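Local coordinates for AT27789p (Drosophila melanogaster, PDB 5UZM), which probably binds mRNA, this chain being the second quasi-RNA recognition motif of the hnRNP F/H homologue Glorund, at residues V10-G15 with I88-R93; S30-K35 with L69-E74; V57-E60 with D64-Q67. All blocks are in the same frame, centred on the assembly; numbering follows the deposited sequence.

Contact 1. Residues V10-G15 with I88-R93; sequences VVKLRG and IAEMKR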
ATOM      1  N   VAL A  10      -3.238   2.725  -7.906  1.00 23.64           N
ATOM      2  CA  VAL A  10      -2.483   1.800  -7.067  1.00 21.71           C
ATOM      3  C   VAL A  10      -1.207   2.498  -6.629  1.00 17.65           C
ATOM      4  O   VAL A  10      -0.563   3.183  -7.421  1.00 18.70           O
ATOM      5  CB  VAL A  10      -2.139   0.493  -7.805  1.00 28.08           C
ATOM      6  CG1 VAL A  10      -1.370  -0.464  -6.869  1.00 20.11           C
ATOM      7  CG2 VAL A  10      -3.408  -0.156  -8.347  1.00 22.93           C
ATOM      8  N   VAL A  11      -0.821   2.327  -5.356  1.00 14.84           N
ATOM      9  CA  VAL A  11       0.481   2.783  -4.898  1.00 13.35           C
ATOM     10  C   VAL A  11       1.235   1.577  -4.334  1.00 13.99           C
ATOM     11  O   VAL A  11       0.630   0.565  -3.961  1.00 16.09           O
ATOM     12  CB  VAL A  11       0.388   3.891  -3.835  1.00 16.49           C
ATOM     13  CG1 VAL A  11      -0.441   5.092  -4.320  1.00 19.18           C
ATOM     14  CG2 VAL A  11      -0.172   3.330  -2.524  1.00 15.40           C
ATOM     15  N   LYS A  12       2.562   1.678  -4.293  1.00 12.35           N
ATOM     16  CA  LYS A  12       3.431   0.701  -3.659  1.00 13.38           C
ATOM     17  C   LYS A  12       4.047   1.326  -2.419  1.00 15.18           C
ATOM     18  O   LYS A  12       4.485   2.475  -2.458  1.00 14.85           O
ATOM     19  CB  LYS A  12       4.547   0.265  -4.638  1.00 16.51           C
ATOM     20  CG  LYS A  12       5.478  -0.797  -4.064  1.00 18.87           C
ATOM     21  CD  LYS A  12       6.409  -1.314  -5.172  1.00 25.13           C
ATOM     22  CE  LYS A  12       7.328  -0.230  -5.708  1.00 45.54           C
ATOM     23  NZ  LYS A  12       8.231  -0.733  -6.811  1.00 47.32           N
ATOM     24  N   LEU A  13       4.076   0.581  -1.310  1.00 11.19           N
ATOM     25  CA  LEU A  13       4.651   1.033  -0.044  1.00 12.67           C
ATOM     26  C   LEU A  13       5.951   0.296   0.229  1.00 12.80           C
ATOM     27  O   LEU A  13       6.079  -0.864  -0.128  1.00 14.40           O
ATOM     28  CB  LEU A  13       3.706   0.764   1.134  1.00 13.43           C
ATOM     29  CG  LEU A  13       2.264   1.231   0.997  1.00 15.89           C
ATOM     30  CD1 LEU A  13       1.501   0.948   2.307  1.00 15.58           C
ATOM     31  CD2 LEU A  13       2.137   2.686   0.620  1.00 16.85           C
ATOM     32  N   ARG A  14       6.915   0.967   0.846  1.00 12.53           N
ATOM     33  CA  ARG A  14       8.160   0.355   1.280  1.00 12.01           C
ATOM     34  C   ARG A  14       8.515   0.856   2.676  1.00 13.89           C
ATOM     35  O   ARG A  14       8.170   1.989   3.067  1.00 13.35           O
ATOM     36  CB  ARG A  14       9.294   0.678   0.275  1.00 18.67           C
ATOM     37  CG  ARG A  14      10.630   0.087   0.622  1.00 34.77           C
ATOM     38  CD  ARG A  14      11.608   0.429  -0.508  1.00 39.86           C
ATOM     39  NE  ARG A  14      11.043   0.077  -1.813  1.00 28.28           N
ATOM     40  CZ  ARG A  14      11.441   0.593  -2.970  1.00 50.17           C
ATOM     41  NH1 ARG A  14      12.408   1.498  -2.999  1.00 43.99           N
ATOM     42  NH2 ARG A  14      10.869   0.205  -4.101  1.00 55.93           N
ATOM     43  N   GLY A  15       9.121  -0.013   3.475  1.00 14.28           N
ATOM     44  CA  GLY A  15       9.559   0.357   4.799  1.00 16.04           C
ATOM     45  C   GLY A  15       8.654  -0.054   5.934  1.00 13.99           C
ATOM     46  O   GLY A  15       8.819   0.441   7.043  1.00 16.01           O
ATOM     47  N   ILE A  88      -1.968  -1.615 -11.601  1.00 22.47           N
ATOM     48  CA  ILE A  88      -2.574  -2.907 -11.332  1.00 20.13           C
ATOM     49  C   ILE A  88      -1.657  -4.031 -11.798  1.00 23.11           C
ATOM     50  O   ILE A  88      -1.484  -5.032 -11.099  1.00 29.79           O
ATOM     51  CB  ILE A  88      -3.953  -3.002 -12.015  1.00 34.72           C
ATOM     52  CG1 ILE A  88      -4.876  -1.884 -11.529  1.00 45.68           C
ATOM     53  CG2 ILE A  88      -4.581  -4.360 -11.766  1.00 40.13           C
ATOM     54  CD1 ILE A  88      -5.553  -2.172 -10.243  1.00 40.77           C
ATOM     55  N   ALA A  89      -1.054  -3.881 -12.988  1.00 24.66           N
ATOM     56  CA  ALA A  89      -0.179  -4.938 -13.502  1.00 32.88           C
ATOM     57  C   ALA A  89       1.015  -5.171 -12.579  1.00 24.22           C
ATOM     58  O   ALA A  89       1.416  -6.313 -12.352  1.00 30.50           O
ATOM     59  CB  ALA A  89       0.297  -4.603 -14.918  1.00 32.04           C
ATOM     60  N   GLU A  90       1.596  -4.100 -12.029  1.00 23.67           N
ATOM     61  CA  GLU A  90       2.706  -4.295 -11.100  1.00 19.80           C
ATOM     62  C   GLU A  90       2.226  -4.979  -9.827  1.00 26.44           C
ATOM     63  O   GLU A  90       2.904  -5.869  -9.294  1.00 21.25           O
ATOM     64  CB  GLU A  90       3.383  -2.958 -10.792  1.00 20.43           C
ATOM     65  CG  GLU A  90       4.647  -3.142  -9.931  1.00 24.64           C
ATOM     66  CD  GLU A  90       5.324  -1.824  -9.499  1.00 30.96           C
ATOM     67  OE1 GLU A  90       6.542  -1.847  -9.197  1.00 35.33           O
ATOM     68  OE2 GLU A  90       4.661  -0.774  -9.438  1.00 34.44           O
ATOM     69  N   MET A  91       1.053  -4.584  -9.324  1.00 24.50           N
ATOM     70  CA  MET A  91       0.501  -5.245  -8.144  1.00 20.55           C
ATOM     71  C   MET A  91       0.257  -6.729  -8.409  1.00 24.66           C
ATOM     72  O   MET A  91       0.610  -7.587  -7.585  1.00 26.22           O
ATOM     73  CB  MET A  91      -0.799  -4.543  -7.728  1.00 22.72           C
ATOM     74  CG  MET A  91      -1.530  -5.186  -6.544  1.00 18.65           C
ATOM     75  SD  MET A  91      -2.876  -4.082  -6.077  1.00 31.95           S
ATOM     76  CE  MET A  91      -3.150  -4.590  -4.364  1.00 35.40           C
ATOM     77  N   LYS A  92      -0.368  -7.053  -9.546  1.00 30.14           N
ATOM     78  CA  LYS A  92      -0.669  -8.457  -9.827  1.00 27.06           C
ATOM     79  C   LYS A  92       0.603  -9.278 -10.008  1.00 28.73           C
ATOM     80  O   LYS A  92       0.661 -10.436  -9.578  1.00 36.88           O
ATOM     81  CB  LYS A  92      -1.565  -8.576 -11.063  1.00 31.87           C
ATOM     82  CG  LYS A  92      -2.974  -8.081 -10.829  1.00 36.15           C
ATOM     83  CD  LYS A  92      -3.907  -9.222 -10.463  1.00 60.94           C
ATOM     84  CE  LYS A  92      -5.345  -8.740 -10.378  1.00 56.36           C
ATOM     85  NZ  LYS A  92      -5.638  -7.774 -11.466  1.00 63.86           N
ATOM     86  N   ARG A  93       1.620  -8.714 -10.656  1.00 26.01           N
ATOM     87  CA  ARG A  93       2.861  -9.463 -10.860  1.00 28.91           C
ATOM     88  C   ARG A  93       3.491  -9.864  -9.535  1.00 41.17           C
ATOM     89  O   ARG A  93       3.828 -11.033  -9.318  1.00 41.13           O
ATOM     90  CB  ARG A  93       3.845  -8.645 -11.691  1.00 45.19           C
ATOM     91  CG  ARG A  93       3.776  -8.946 -13.172  1.00 52.01           C
ATOM     92  CD  ARG A  93       5.034  -8.475 -13.874  1.00 50.71           C
ATOM     93  NE  ARG A  93       5.446  -7.146 -13.433  1.00 49.56           N
ATOM     94  CZ  ARG A  93       4.839  -6.023 -13.803  1.00 47.25           C
ATOM     95  NH1 ARG A  93       3.785  -6.070 -14.605  1.00 54.64           N
ATOM     96  NH2 ARG A  93       5.278  -4.852 -13.367  1.00 39.81           N
TER

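Contact 2. Residues S30-K35 with L69-E74; sequences SGLDIK and LGRNRE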
ATOM      1  N   SER A  30      -6.204   6.866   6.377  1.00 13.16           N
ATOM      2  CA  SER A  30      -7.508   7.329   6.851  1.00 10.60           C
ATOM      3  C   SER A  30      -7.998   8.498   6.022  1.00 15.69           C
ATOM      4  O   SER A  30      -7.261   9.450   5.778  1.00 14.69           O
ATOM      5  CB  SER A  30      -7.411   7.725   8.320  1.00 16.12           C
ATOM      6  OG  SER A  30      -8.700   8.179   8.769  1.00 21.47           O
ATOM      7  N   GLY A  31      -9.267   8.446   5.649  1.00 16.09           N
ATOM      8  CA  GLY A  31      -9.842   9.457   4.771  1.00 15.65           C
ATOM      9  C   GLY A  31      -9.824   9.110   3.303  1.00 18.35           C
ATOM     10  O   GLY A  31     -10.426   9.831   2.501  1.00 21.86           O
ATOM     11  N   LEU A  32      -9.110   8.071   2.901  1.00 14.80           N
ATOM     12  CA  LEU A  32      -9.045   7.672   1.497  1.00 14.84           C
ATOM     13  C   LEU A  32      -9.784   6.358   1.308  1.00 19.41           C
ATOM     14  O   LEU A  32      -9.845   5.523   2.216  1.00 21.47           O
ATOM     15  CB  LEU A  32      -7.601   7.512   1.045  1.00 13.95           C
ATOM     16  CG  LEU A  32      -6.696   8.690   1.461  1.00 14.49           C
ATOM     17  CD1 LEU A  32      -5.291   8.451   1.002  1.00 20.92           C
ATOM     18  CD2 LEU A  32      -7.183  10.045   0.902  1.00 21.30           C
ATOM     19  N   ASP A  33     -10.377   6.184   0.125  1.00 20.79           N
ATOM     20  CA  ASP A  33     -11.243   5.029  -0.125  0.52 24.21           C
ATOM     21  C   ASP A  33     -10.397   3.904  -0.707  1.00 21.47           C
ATOM     22  O   ASP A  33     -10.078   3.896  -1.896  1.00 21.88           O
ATOM     23  CB  ASP A  33     -12.393   5.405  -1.053  0.52 27.61           C
ATOM     24  CG  ASP A  33     -13.455   4.312  -1.146  0.52 31.35           C
ATOM     25  OD1 ASP A  33     -13.513   3.442  -0.248  0.52 38.24           O
ATOM     26  OD2 ASP A  33     -14.241   4.329  -2.115  0.52 42.10           O
ATOM     27  N   ILE A  34     -10.017   2.948   0.140  1.00 19.91           N
ATOM     28  CA  ILE A  34      -9.321   1.736  -0.285  1.00 17.23           C
ATOM     29  C   ILE A  34     -10.364   0.699  -0.694  1.00 23.51           C
ATOM     30  O   ILE A  34     -11.377   0.502  -0.001  1.00 23.03           O
ATOM     31  CB  ILE A  34      -8.433   1.194   0.859  1.00 18.95           C
ATOM     32  CG1 ILE A  34      -7.362   2.226   1.267  1.00 15.91           C
ATOM     33  CG2 ILE A  34      -7.748  -0.134   0.464  1.00 17.46           C
ATOM     34  CD1 ILE A  34      -6.699   1.862   2.564  1.00 20.85           C
ATOM     35  N   LYS A  35     -10.085  -0.033  -1.772  1.00 20.83           N
ATOM     36  CA  LYS A  35     -11.021  -1.065  -2.222  1.00 23.13           C
ATOM     37  C   LYS A  35     -11.236  -2.116  -1.132  1.00 25.57           C
ATOM     38  O   LYS A  35     -10.316  -2.460  -0.388  1.00 22.99           O
ATOM     39  CB  LYS A  35     -10.507  -1.686  -3.527  1.00 23.78           C
ATOM     40  CG  LYS A  35     -10.549  -0.674  -4.657  1.00 34.79           C
ATOM     41  CD  LYS A  35     -10.405  -1.305  -6.028  1.00 50.77           C
ATOM     42  CE  LYS A  35     -10.785  -0.304  -7.125  1.00 52.06           C
ATOM     43  NZ  LYS A  35      -9.610   0.188  -7.922  1.00 47.32           N
ATOM     44  N   LEU A  69      -0.096   9.538  -2.272  1.00 16.15           N
ATOM     45  CA  LEU A  69       1.282   9.907  -2.553  1.00 15.05           C
ATOM     46  C   LEU A  69       1.735  11.101  -1.728  1.00 16.74           C
ATOM     47  O   LEU A  69       2.918  11.209  -1.378  1.00 21.55           O
ATOM     48  CB  LEU A  69       1.432  10.190  -4.055  1.00 20.23           C
ATOM     49  CG  LEU A  69       1.311   8.895  -4.829  1.00 25.50           C
ATOM     50  CD1 LEU A  69       0.766   9.203  -6.216  1.00 44.44           C
ATOM     51  CD2 LEU A  69       2.667   8.274  -4.916  1.00 25.39           C
ATOM     52  N   GLY A  70       0.812  12.000  -1.392  1.00 19.19           N
ATOM     53  CA  GLY A  70       1.187  13.111  -0.546  1.00 21.40           C
ATOM     54  C   GLY A  70       1.520  12.723   0.882  1.00 20.08           C
ATOM     55  O   GLY A  70       2.052  13.555   1.618  1.00 20.91           O
ATOM     56  N   ARG A  71       1.267  11.476   1.270  1.00 17.17           N
ATOM     57  CA  ARG A  71       1.639  11.009   2.608  1.00 15.08           C
ATOM     58  C   ARG A  71       3.000  10.312   2.635  1.00 13.92           C
ATOM     59  O   ARG A  71       3.360   9.719   3.656  1.00 13.16           O
ATOM     60  CB  ARG A  71       0.554  10.094   3.151  1.00 12.29           C
ATOM     61  CG  ARG A  71      -0.754  10.889   3.321  1.00 15.04           C
ATOM     62  CD  ARG A  71      -1.846  10.108   3.955  1.00 13.47           C
ATOM     63  NE  ARG A  71      -3.082  10.884   3.804  1.00 13.36           N
ATOM     64  CZ  ARG A  71      -4.251  10.547   4.316  1.00 12.89           C
ATOM     65  NH1 ARG A  71      -4.364   9.467   5.088  1.00 13.82           N
ATOM     66  NH2 ARG A  71      -5.340  11.299   4.092  1.00 15.62           N
ATOM     67  N   ASN A  72       3.770  10.446   1.561  1.00 14.50           N
ATOM     68  CA  ASN A  72       5.114   9.895   1.474  1.00 14.38           C
ATOM     69  C   ASN A  72       5.957  10.342   2.660  1.00 15.09           C
ATOM     70  O   ASN A  72       5.950  11.523   3.045  1.00 17.07           O
ATOM     71  CB  ASN A  72       5.763  10.336   0.156  1.00 20.01           C
ATOM     72  CG  ASN A  72       7.124   9.749  -0.033  1.00 21.07           C
ATOM     73  OD1 ASN A  72       7.311   8.562   0.127  1.00 17.05           O
ATOM     74  ND2 ASN A  72       8.116  10.590  -0.308  1.00 25.57           N
ATOM     75  N   ARG A  73       6.652   9.380   3.261  1.00 18.93           N
ATOM     76  CA  ARG A  73       7.482   9.500   4.451  1.00 16.58           C
ATOM     77  C   ARG A  73       6.726   9.847   5.741  1.00 16.64           C
ATOM     78  O   ARG A  73       7.371  10.110   6.752  1.00 21.80           O
ATOM     79  CB  ARG A  73       8.635  10.494   4.259  1.00 18.42           C
ATOM     80  CG  ARG A  73       9.545  10.083   3.080  1.00 35.03           C
ATOM     81  CD  ARG A  73      10.964  10.596   3.181  1.00 36.10           C
ATOM     82  NE  ARG A  73      11.814   9.675   3.921  1.00 40.62           N
ATOM     83  CZ  ARG A  73      12.249   9.884   5.156  1.00 44.31           C
ATOM     84  NH1 ARG A  73      11.920  10.991   5.809  1.00 51.95           N
ATOM     85  NH2 ARG A  73      13.016   8.978   5.738  1.00 42.72           N
ATOM     86  N   GLU A  74       5.390   9.810   5.767  1.00 13.48           N
ATOM     87  CA  GLU A  74       4.704   9.763   7.053  1.00 13.39           C
ATOM     88  C   GLU A  74       4.923   8.384   7.700  1.00 13.11           C
ATOM     89  O   GLU A  74       5.422   7.449   7.072  1.00 14.74           O
ATOM     90  CB  GLU A  74       3.225  10.092   6.884  1.00 16.92           C
ATOM     91  CG  GLU A  74       3.038  11.539   6.386  1.00 16.54           C
ATOM     92  CD  GLU A  74       1.611  11.966   6.252  1.00 23.86           C
ATOM     93  OE1 GLU A  74       1.384  13.114   5.783  1.00 35.38           O
ATOM     94  OE2 GLU A  74       0.717  11.165   6.560  1.00 25.12           O
TER

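Contact 3. Residues V57-E60 with D64-Q67; sequences VQFE and DTEQ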
ATOM      1  N   VAL A  57      -1.436  -0.955  -2.421  1.00 12.94           N
ATOM      2  CA  VAL A  57      -2.754  -0.510  -1.971  1.00 11.87           C
ATOM      3  C   VAL A  57      -3.491   0.052  -3.181  1.00 14.72           C
ATOM      4  O   VAL A  57      -2.934   0.865  -3.926  1.00 15.10           O
ATOM      5  CB  VAL A  57      -2.648   0.534  -0.833  1.00 14.17           C
ATOM      6  CG1 VAL A  57      -4.042   1.034  -0.416  1.00 16.97           C
ATOM      7  CG2 VAL A  57      -1.877  -0.079   0.369  1.00 14.64           C
ATOM      8  N   GLN A  58      -4.727  -0.395  -3.366  1.00 13.79           N
ATOM      9  CA  GLN A  58      -5.596   0.000  -4.470  0.51 15.44           C
ATOM     10  C   GLN A  58      -6.683   0.916  -3.940  1.00 15.49           C
ATOM     11  O   GLN A  58      -7.384   0.528  -3.008  1.00 18.23           O
ATOM     12  CB  GLN A  58      -6.281  -1.216  -5.080  0.51 20.32           C
ATOM     13  CG  GLN A  58      -5.379  -2.207  -5.667  0.51 15.62           C
ATOM     14  CD  GLN A  58      -6.115  -3.160  -6.584  0.51 38.99           C
ATOM     15  OE1 GLN A  58      -5.895  -4.371  -6.558  0.51 34.28           O
ATOM     16  NE2 GLN A  58      -7.005  -2.612  -7.403  0.51 22.98           N
ATOM     17  N   PHE A  59      -6.863   2.075  -4.572  1.00 16.33           N
ATOM     18  CA  PHE A  59      -7.887   3.045  -4.201  1.00 17.32           C
ATOM     19  C   PHE A  59      -9.024   3.074  -5.219  1.00 23.95           C
ATOM     20  O   PHE A  59      -8.915   2.571  -6.335  1.00 27.16           O
ATOM     21  CB  PHE A  59      -7.275   4.440  -4.077  1.00 17.66           C
ATOM     22  CG  PHE A  59      -6.196   4.522  -3.031  1.00 16.20           C
ATOM     23  CD1 PHE A  59      -6.539   4.702  -1.690  1.00 15.79           C
ATOM     24  CD2 PHE A  59      -4.864   4.392  -3.368  1.00 16.46           C
ATOM     25  CE1 PHE A  59      -5.548   4.744  -0.714  1.00 16.19           C
ATOM     26  CE2 PHE A  59      -3.850   4.445  -2.380  1.00 18.42           C
ATOM     27  CZ  PHE A  59      -4.208   4.604  -1.053  1.00 19.69           C
ATOM     28  N   GLU A  60     -10.108   3.754  -4.834  1.00 22.80           N
ATOM     29  CA  GLU A  60     -11.275   3.800  -5.703  1.00 30.46           C
ATOM     30  C   GLU A  60     -11.189   4.898  -6.743  1.00 28.35           C
ATOM     31  O   GLU A  60     -11.946   4.876  -7.720  1.00 30.30           O
ATOM     32  CB  GLU A  60     -12.539   4.001  -4.871  1.00 33.33           C
ATOM     33  CG  GLU A  60     -13.708   3.239  -5.388  1.00 55.90           C
ATOM     34  CD  GLU A  60     -13.539   1.771  -5.148  1.00 62.06           C
ATOM     35  OE1 GLU A  60     -13.227   1.407  -3.994  1.00 62.17           O
ATOM     36  OE2 GLU A  60     -13.700   0.985  -6.104  1.00 64.27           O
ATOM     37  N   ASP A  64      -7.734  10.049  -4.855  1.00 18.61           N
ATOM     38  CA  ASP A  64      -7.278   9.397  -3.624  1.00 19.74           C
ATOM     39  C   ASP A  64      -5.858   8.860  -3.758  1.00 19.46           C
ATOM     40  O   ASP A  64      -5.088   8.862  -2.782  1.00 17.91           O
ATOM     41  CB  ASP A  64      -8.244   8.301  -3.250  1.00 21.11           C
ATOM     42  CG  ASP A  64      -9.390   8.840  -2.396  1.00 35.19           C
ATOM     43  OD1 ASP A  64      -9.465  10.083  -2.228  1.00 43.24           O
ATOM     44  OD2 ASP A  64     -10.212   8.044  -1.907  1.00 36.83           O
ATOM     45  N   THR A  65      -5.497   8.380  -4.941  1.00 20.45           N
ATOM     46  CA  THR A  65      -4.112   7.993  -5.185  1.00 19.44           C
ATOM     47  C   THR A  65      -3.172   9.178  -5.016  1.00 16.15           C
ATOM     48  O   THR A  65      -2.077   9.053  -4.448  1.00 17.87           O
ATOM     49  CB  THR A  65      -3.997   7.384  -6.588  1.00 22.87           C
ATOM     50  OG1 THR A  65      -4.932   6.299  -6.686  1.00 23.05           O
ATOM     51  CG2 THR A  65      -2.585   6.880  -6.831  1.00 24.43           C
ATOM     52  N   GLU A  66      -3.579  10.362  -5.494  1.00 20.23           N
ATOM     53  CA  GLU A  66      -2.696  11.504  -5.365  1.00 21.67           C
ATOM     54  C   GLU A  66      -2.563  11.930  -3.909  1.00 19.06           C
ATOM     55  O   GLU A  66      -1.472  12.290  -3.471  1.00 20.93           O
ATOM     56  CB  GLU A  66      -3.195  12.659  -6.230  1.00 32.48           C
ATOM     57  CG  GLU A  66      -3.284  12.297  -7.710  1.00 28.38           C
ATOM     58  CD  GLU A  66      -1.940  12.275  -8.433  1.00 42.60           C
ATOM     59  OE1 GLU A  66      -0.922  12.786  -7.897  1.00 31.43           O
ATOM     60  OE2 GLU A  66      -1.924  11.766  -9.577  1.00 42.73           O
ATOM     61  N   GLN A  67      -3.659  11.861  -3.138  1.00 17.99           N
ATOM     62  CA  GLN A  67      -3.557  12.165  -1.717  1.00 17.32           C
ATOM     63  C   GLN A  67      -2.703  11.125  -0.992  1.00 17.98           C
ATOM     64  O   GLN A  67      -2.001  11.477  -0.036  1.00 18.18           O
ATOM     65  CB  GLN A  67      -4.937  12.228  -1.085  1.00 18.70           C
ATOM     66  CG  GLN A  67      -5.815  13.397  -1.590  1.00 19.05           C
ATOM     67  CD  GLN A  67      -7.158  13.383  -0.943  1.00 31.13           C
ATOM     68  OE1 GLN A  67      -8.191  13.289  -1.603  1.00 47.52           O
ATOM     69  NE2 GLN A  67      -7.158  13.440   0.373  1.00 24.10           N
TER

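Contact 1. Residues V10-G15 with I88-R93
Val-10 turns its two methyl groups to different partners on helix 88-93. With CG1 anti to the backbone N (chi1 -179°), CG2 is left to meet Ile-88 CD1 at 3.5 Å, while CG1 lies 4.0 Å from Met-91 SD. In both pairs the side chains cross at about a right angle. The CB of Ile-88 is directed away from the strand, but CG1 and CD1 fold back over Val-10 CG2. Met-91 reaches in with an extended chain, and its side chain also packs on Phe-56 and Gln-58 of the neighbouring strand 54-58. In the RRM fold, strand 10-14 is the central strand of the sheet; Val-11 and Leu-13 face the two helices of the motif, and Val-10 and Lys-12 point to the other face, the one used by canonical RRMs to bind RNA. Here the C-terminal helix lies over part of that face, at 47° to the strand. Farther along, Lys-12, whose chain bends at chi3, forms a salt bridge from NZ to Glu-90 OE1 at 3.1 Å. The lysine comes to the syn side of OE1, 31° out of the carboxylate plane, and the other oxygen, OE2, is hydrogen-bonded to the hydroxyl of Ser-86.

Contact 2. Residues S30-K35 with L69-E74
Ser-30 and Arg-71 meet across two irregular pieces of chain whose backbones stay well apart: their CA atoms, the nearest pair between 30-35 and 69-74, are 10.7 Å from each other. Residues 30-35 follow helix 22-28 as a loop that swings at Gly-31, where phi is positive. Residues 69-74 leave helix 62-69 through two overlapping turns, a type I turn from Leu-69 to Asn-72 and a type II turn from Arg-71 to Glu-74. The second is closed by a hydrogen bond from Glu-74 N to Arg-71 O (2.9 Å).

The gap is bridged by the Arg-71 side chain, which runs extended from CG to NE and presents its guanidinium end-on to one carbonyl. NH1 and NH2 both donate to Ser-30 O, at 3.0 and 3.2 Å; neither bond is quite straight (N-H...O 154° and 143°). The oxygen lies practically in the guanidinium plane, while the two nitrogens reach it from the same face of the carbonyl, tilted out of its plane. Leu-32 comes from the opposite direction and covers one face of the guanidinium: CD1 sits over the centre, 4.1 Å from Arg-71 CZ, and CD2 is 3.9 Å from NH2. NH1 has a second acceptor in Phe-28 O, at the end of helix 22-28. Exchanging the arginine for a leucine would probably leave the carbonyls of Ser-30 and Phe-28 without this donor and Leu-32 without the flat group it covers.

The contact thus ties together the loops that follow the two helices of the motif. Both acceptors are backbone oxygens at or just beyond a helix C-terminus, where the helix dipole would favour a positive group, and the leucine on one face, with the paired bonds, would limit how the guanidinium can turn.

Contact 3. Residues V57-E60 with D64-Q67
This is a buried packing contact at the turn between strand 54-58 and helix 62-69, the third strand and second helix of the RRM fold, where the aromatic residue just beyond the strand lies against the first turn of the helix. Phe-59 carries it. No hydrogen bond crosses between the segments; the backbones approach to 6.3 Å between the CA atoms of Phe-59 and Thr-65. The phenyl group sits beside the backbone N (chi1 -60°), which carries the ring in between sheet and helix. Asp-64 O lies over one face of the ring. The methylene groups also touch, Phe-59 CB being 4.1 Å from Asp-64 CB. Thr-65 approaches obliquely, its OG1 3.8 Å from Phe-59 CD2, and the backbone adds a contact of 4.1 Å between Thr-65 CA and that same ring carbon. Elsewhere the ring packs edge-to-face with Phe-29 and touches Val-11 of the central strand, so that it belongs to the core between the sheet and the helices.

The polar groups at this apolar junction find partners elsewhere. Thr-65 OG1 is hydrogen-bonded to Ser-61 O, one turn back in the chain, and Asp-64 OD2 accepts from Asp-33 N. Phe-59 thus meets Thr-65 OG1 and Asp-64 CB by van der Waals contact, while the two polar side chains at the helix start keep their hydrogen bonds outside it, leaving the junction itself to packing.

Overall arrangement
Contacts 2 and 3 are neighbours, with centres about 7 Å apart: Glu-60 N is hydrogen-bonded to Asp-33 O (2.9 Å) and Leu-32 packs on helix 62-69, so loop 30-35 is bound to the strand-helix junction of contact 3. Contact 1 lies farther off, its centre about 12 Å from that of contact 3 and about 14 Å from that of contact 2. Strands 10-14 and 54-58 pair within one sheet, Val-11 N to Val-57 O (2.9 Å). Contacts 2 and 3 belong to the helix-bearing side; contact 1 covers the opposite face. In related quasi-RRMs, loops rather than this face bind G-tract RNA, with which its covering here is consistent.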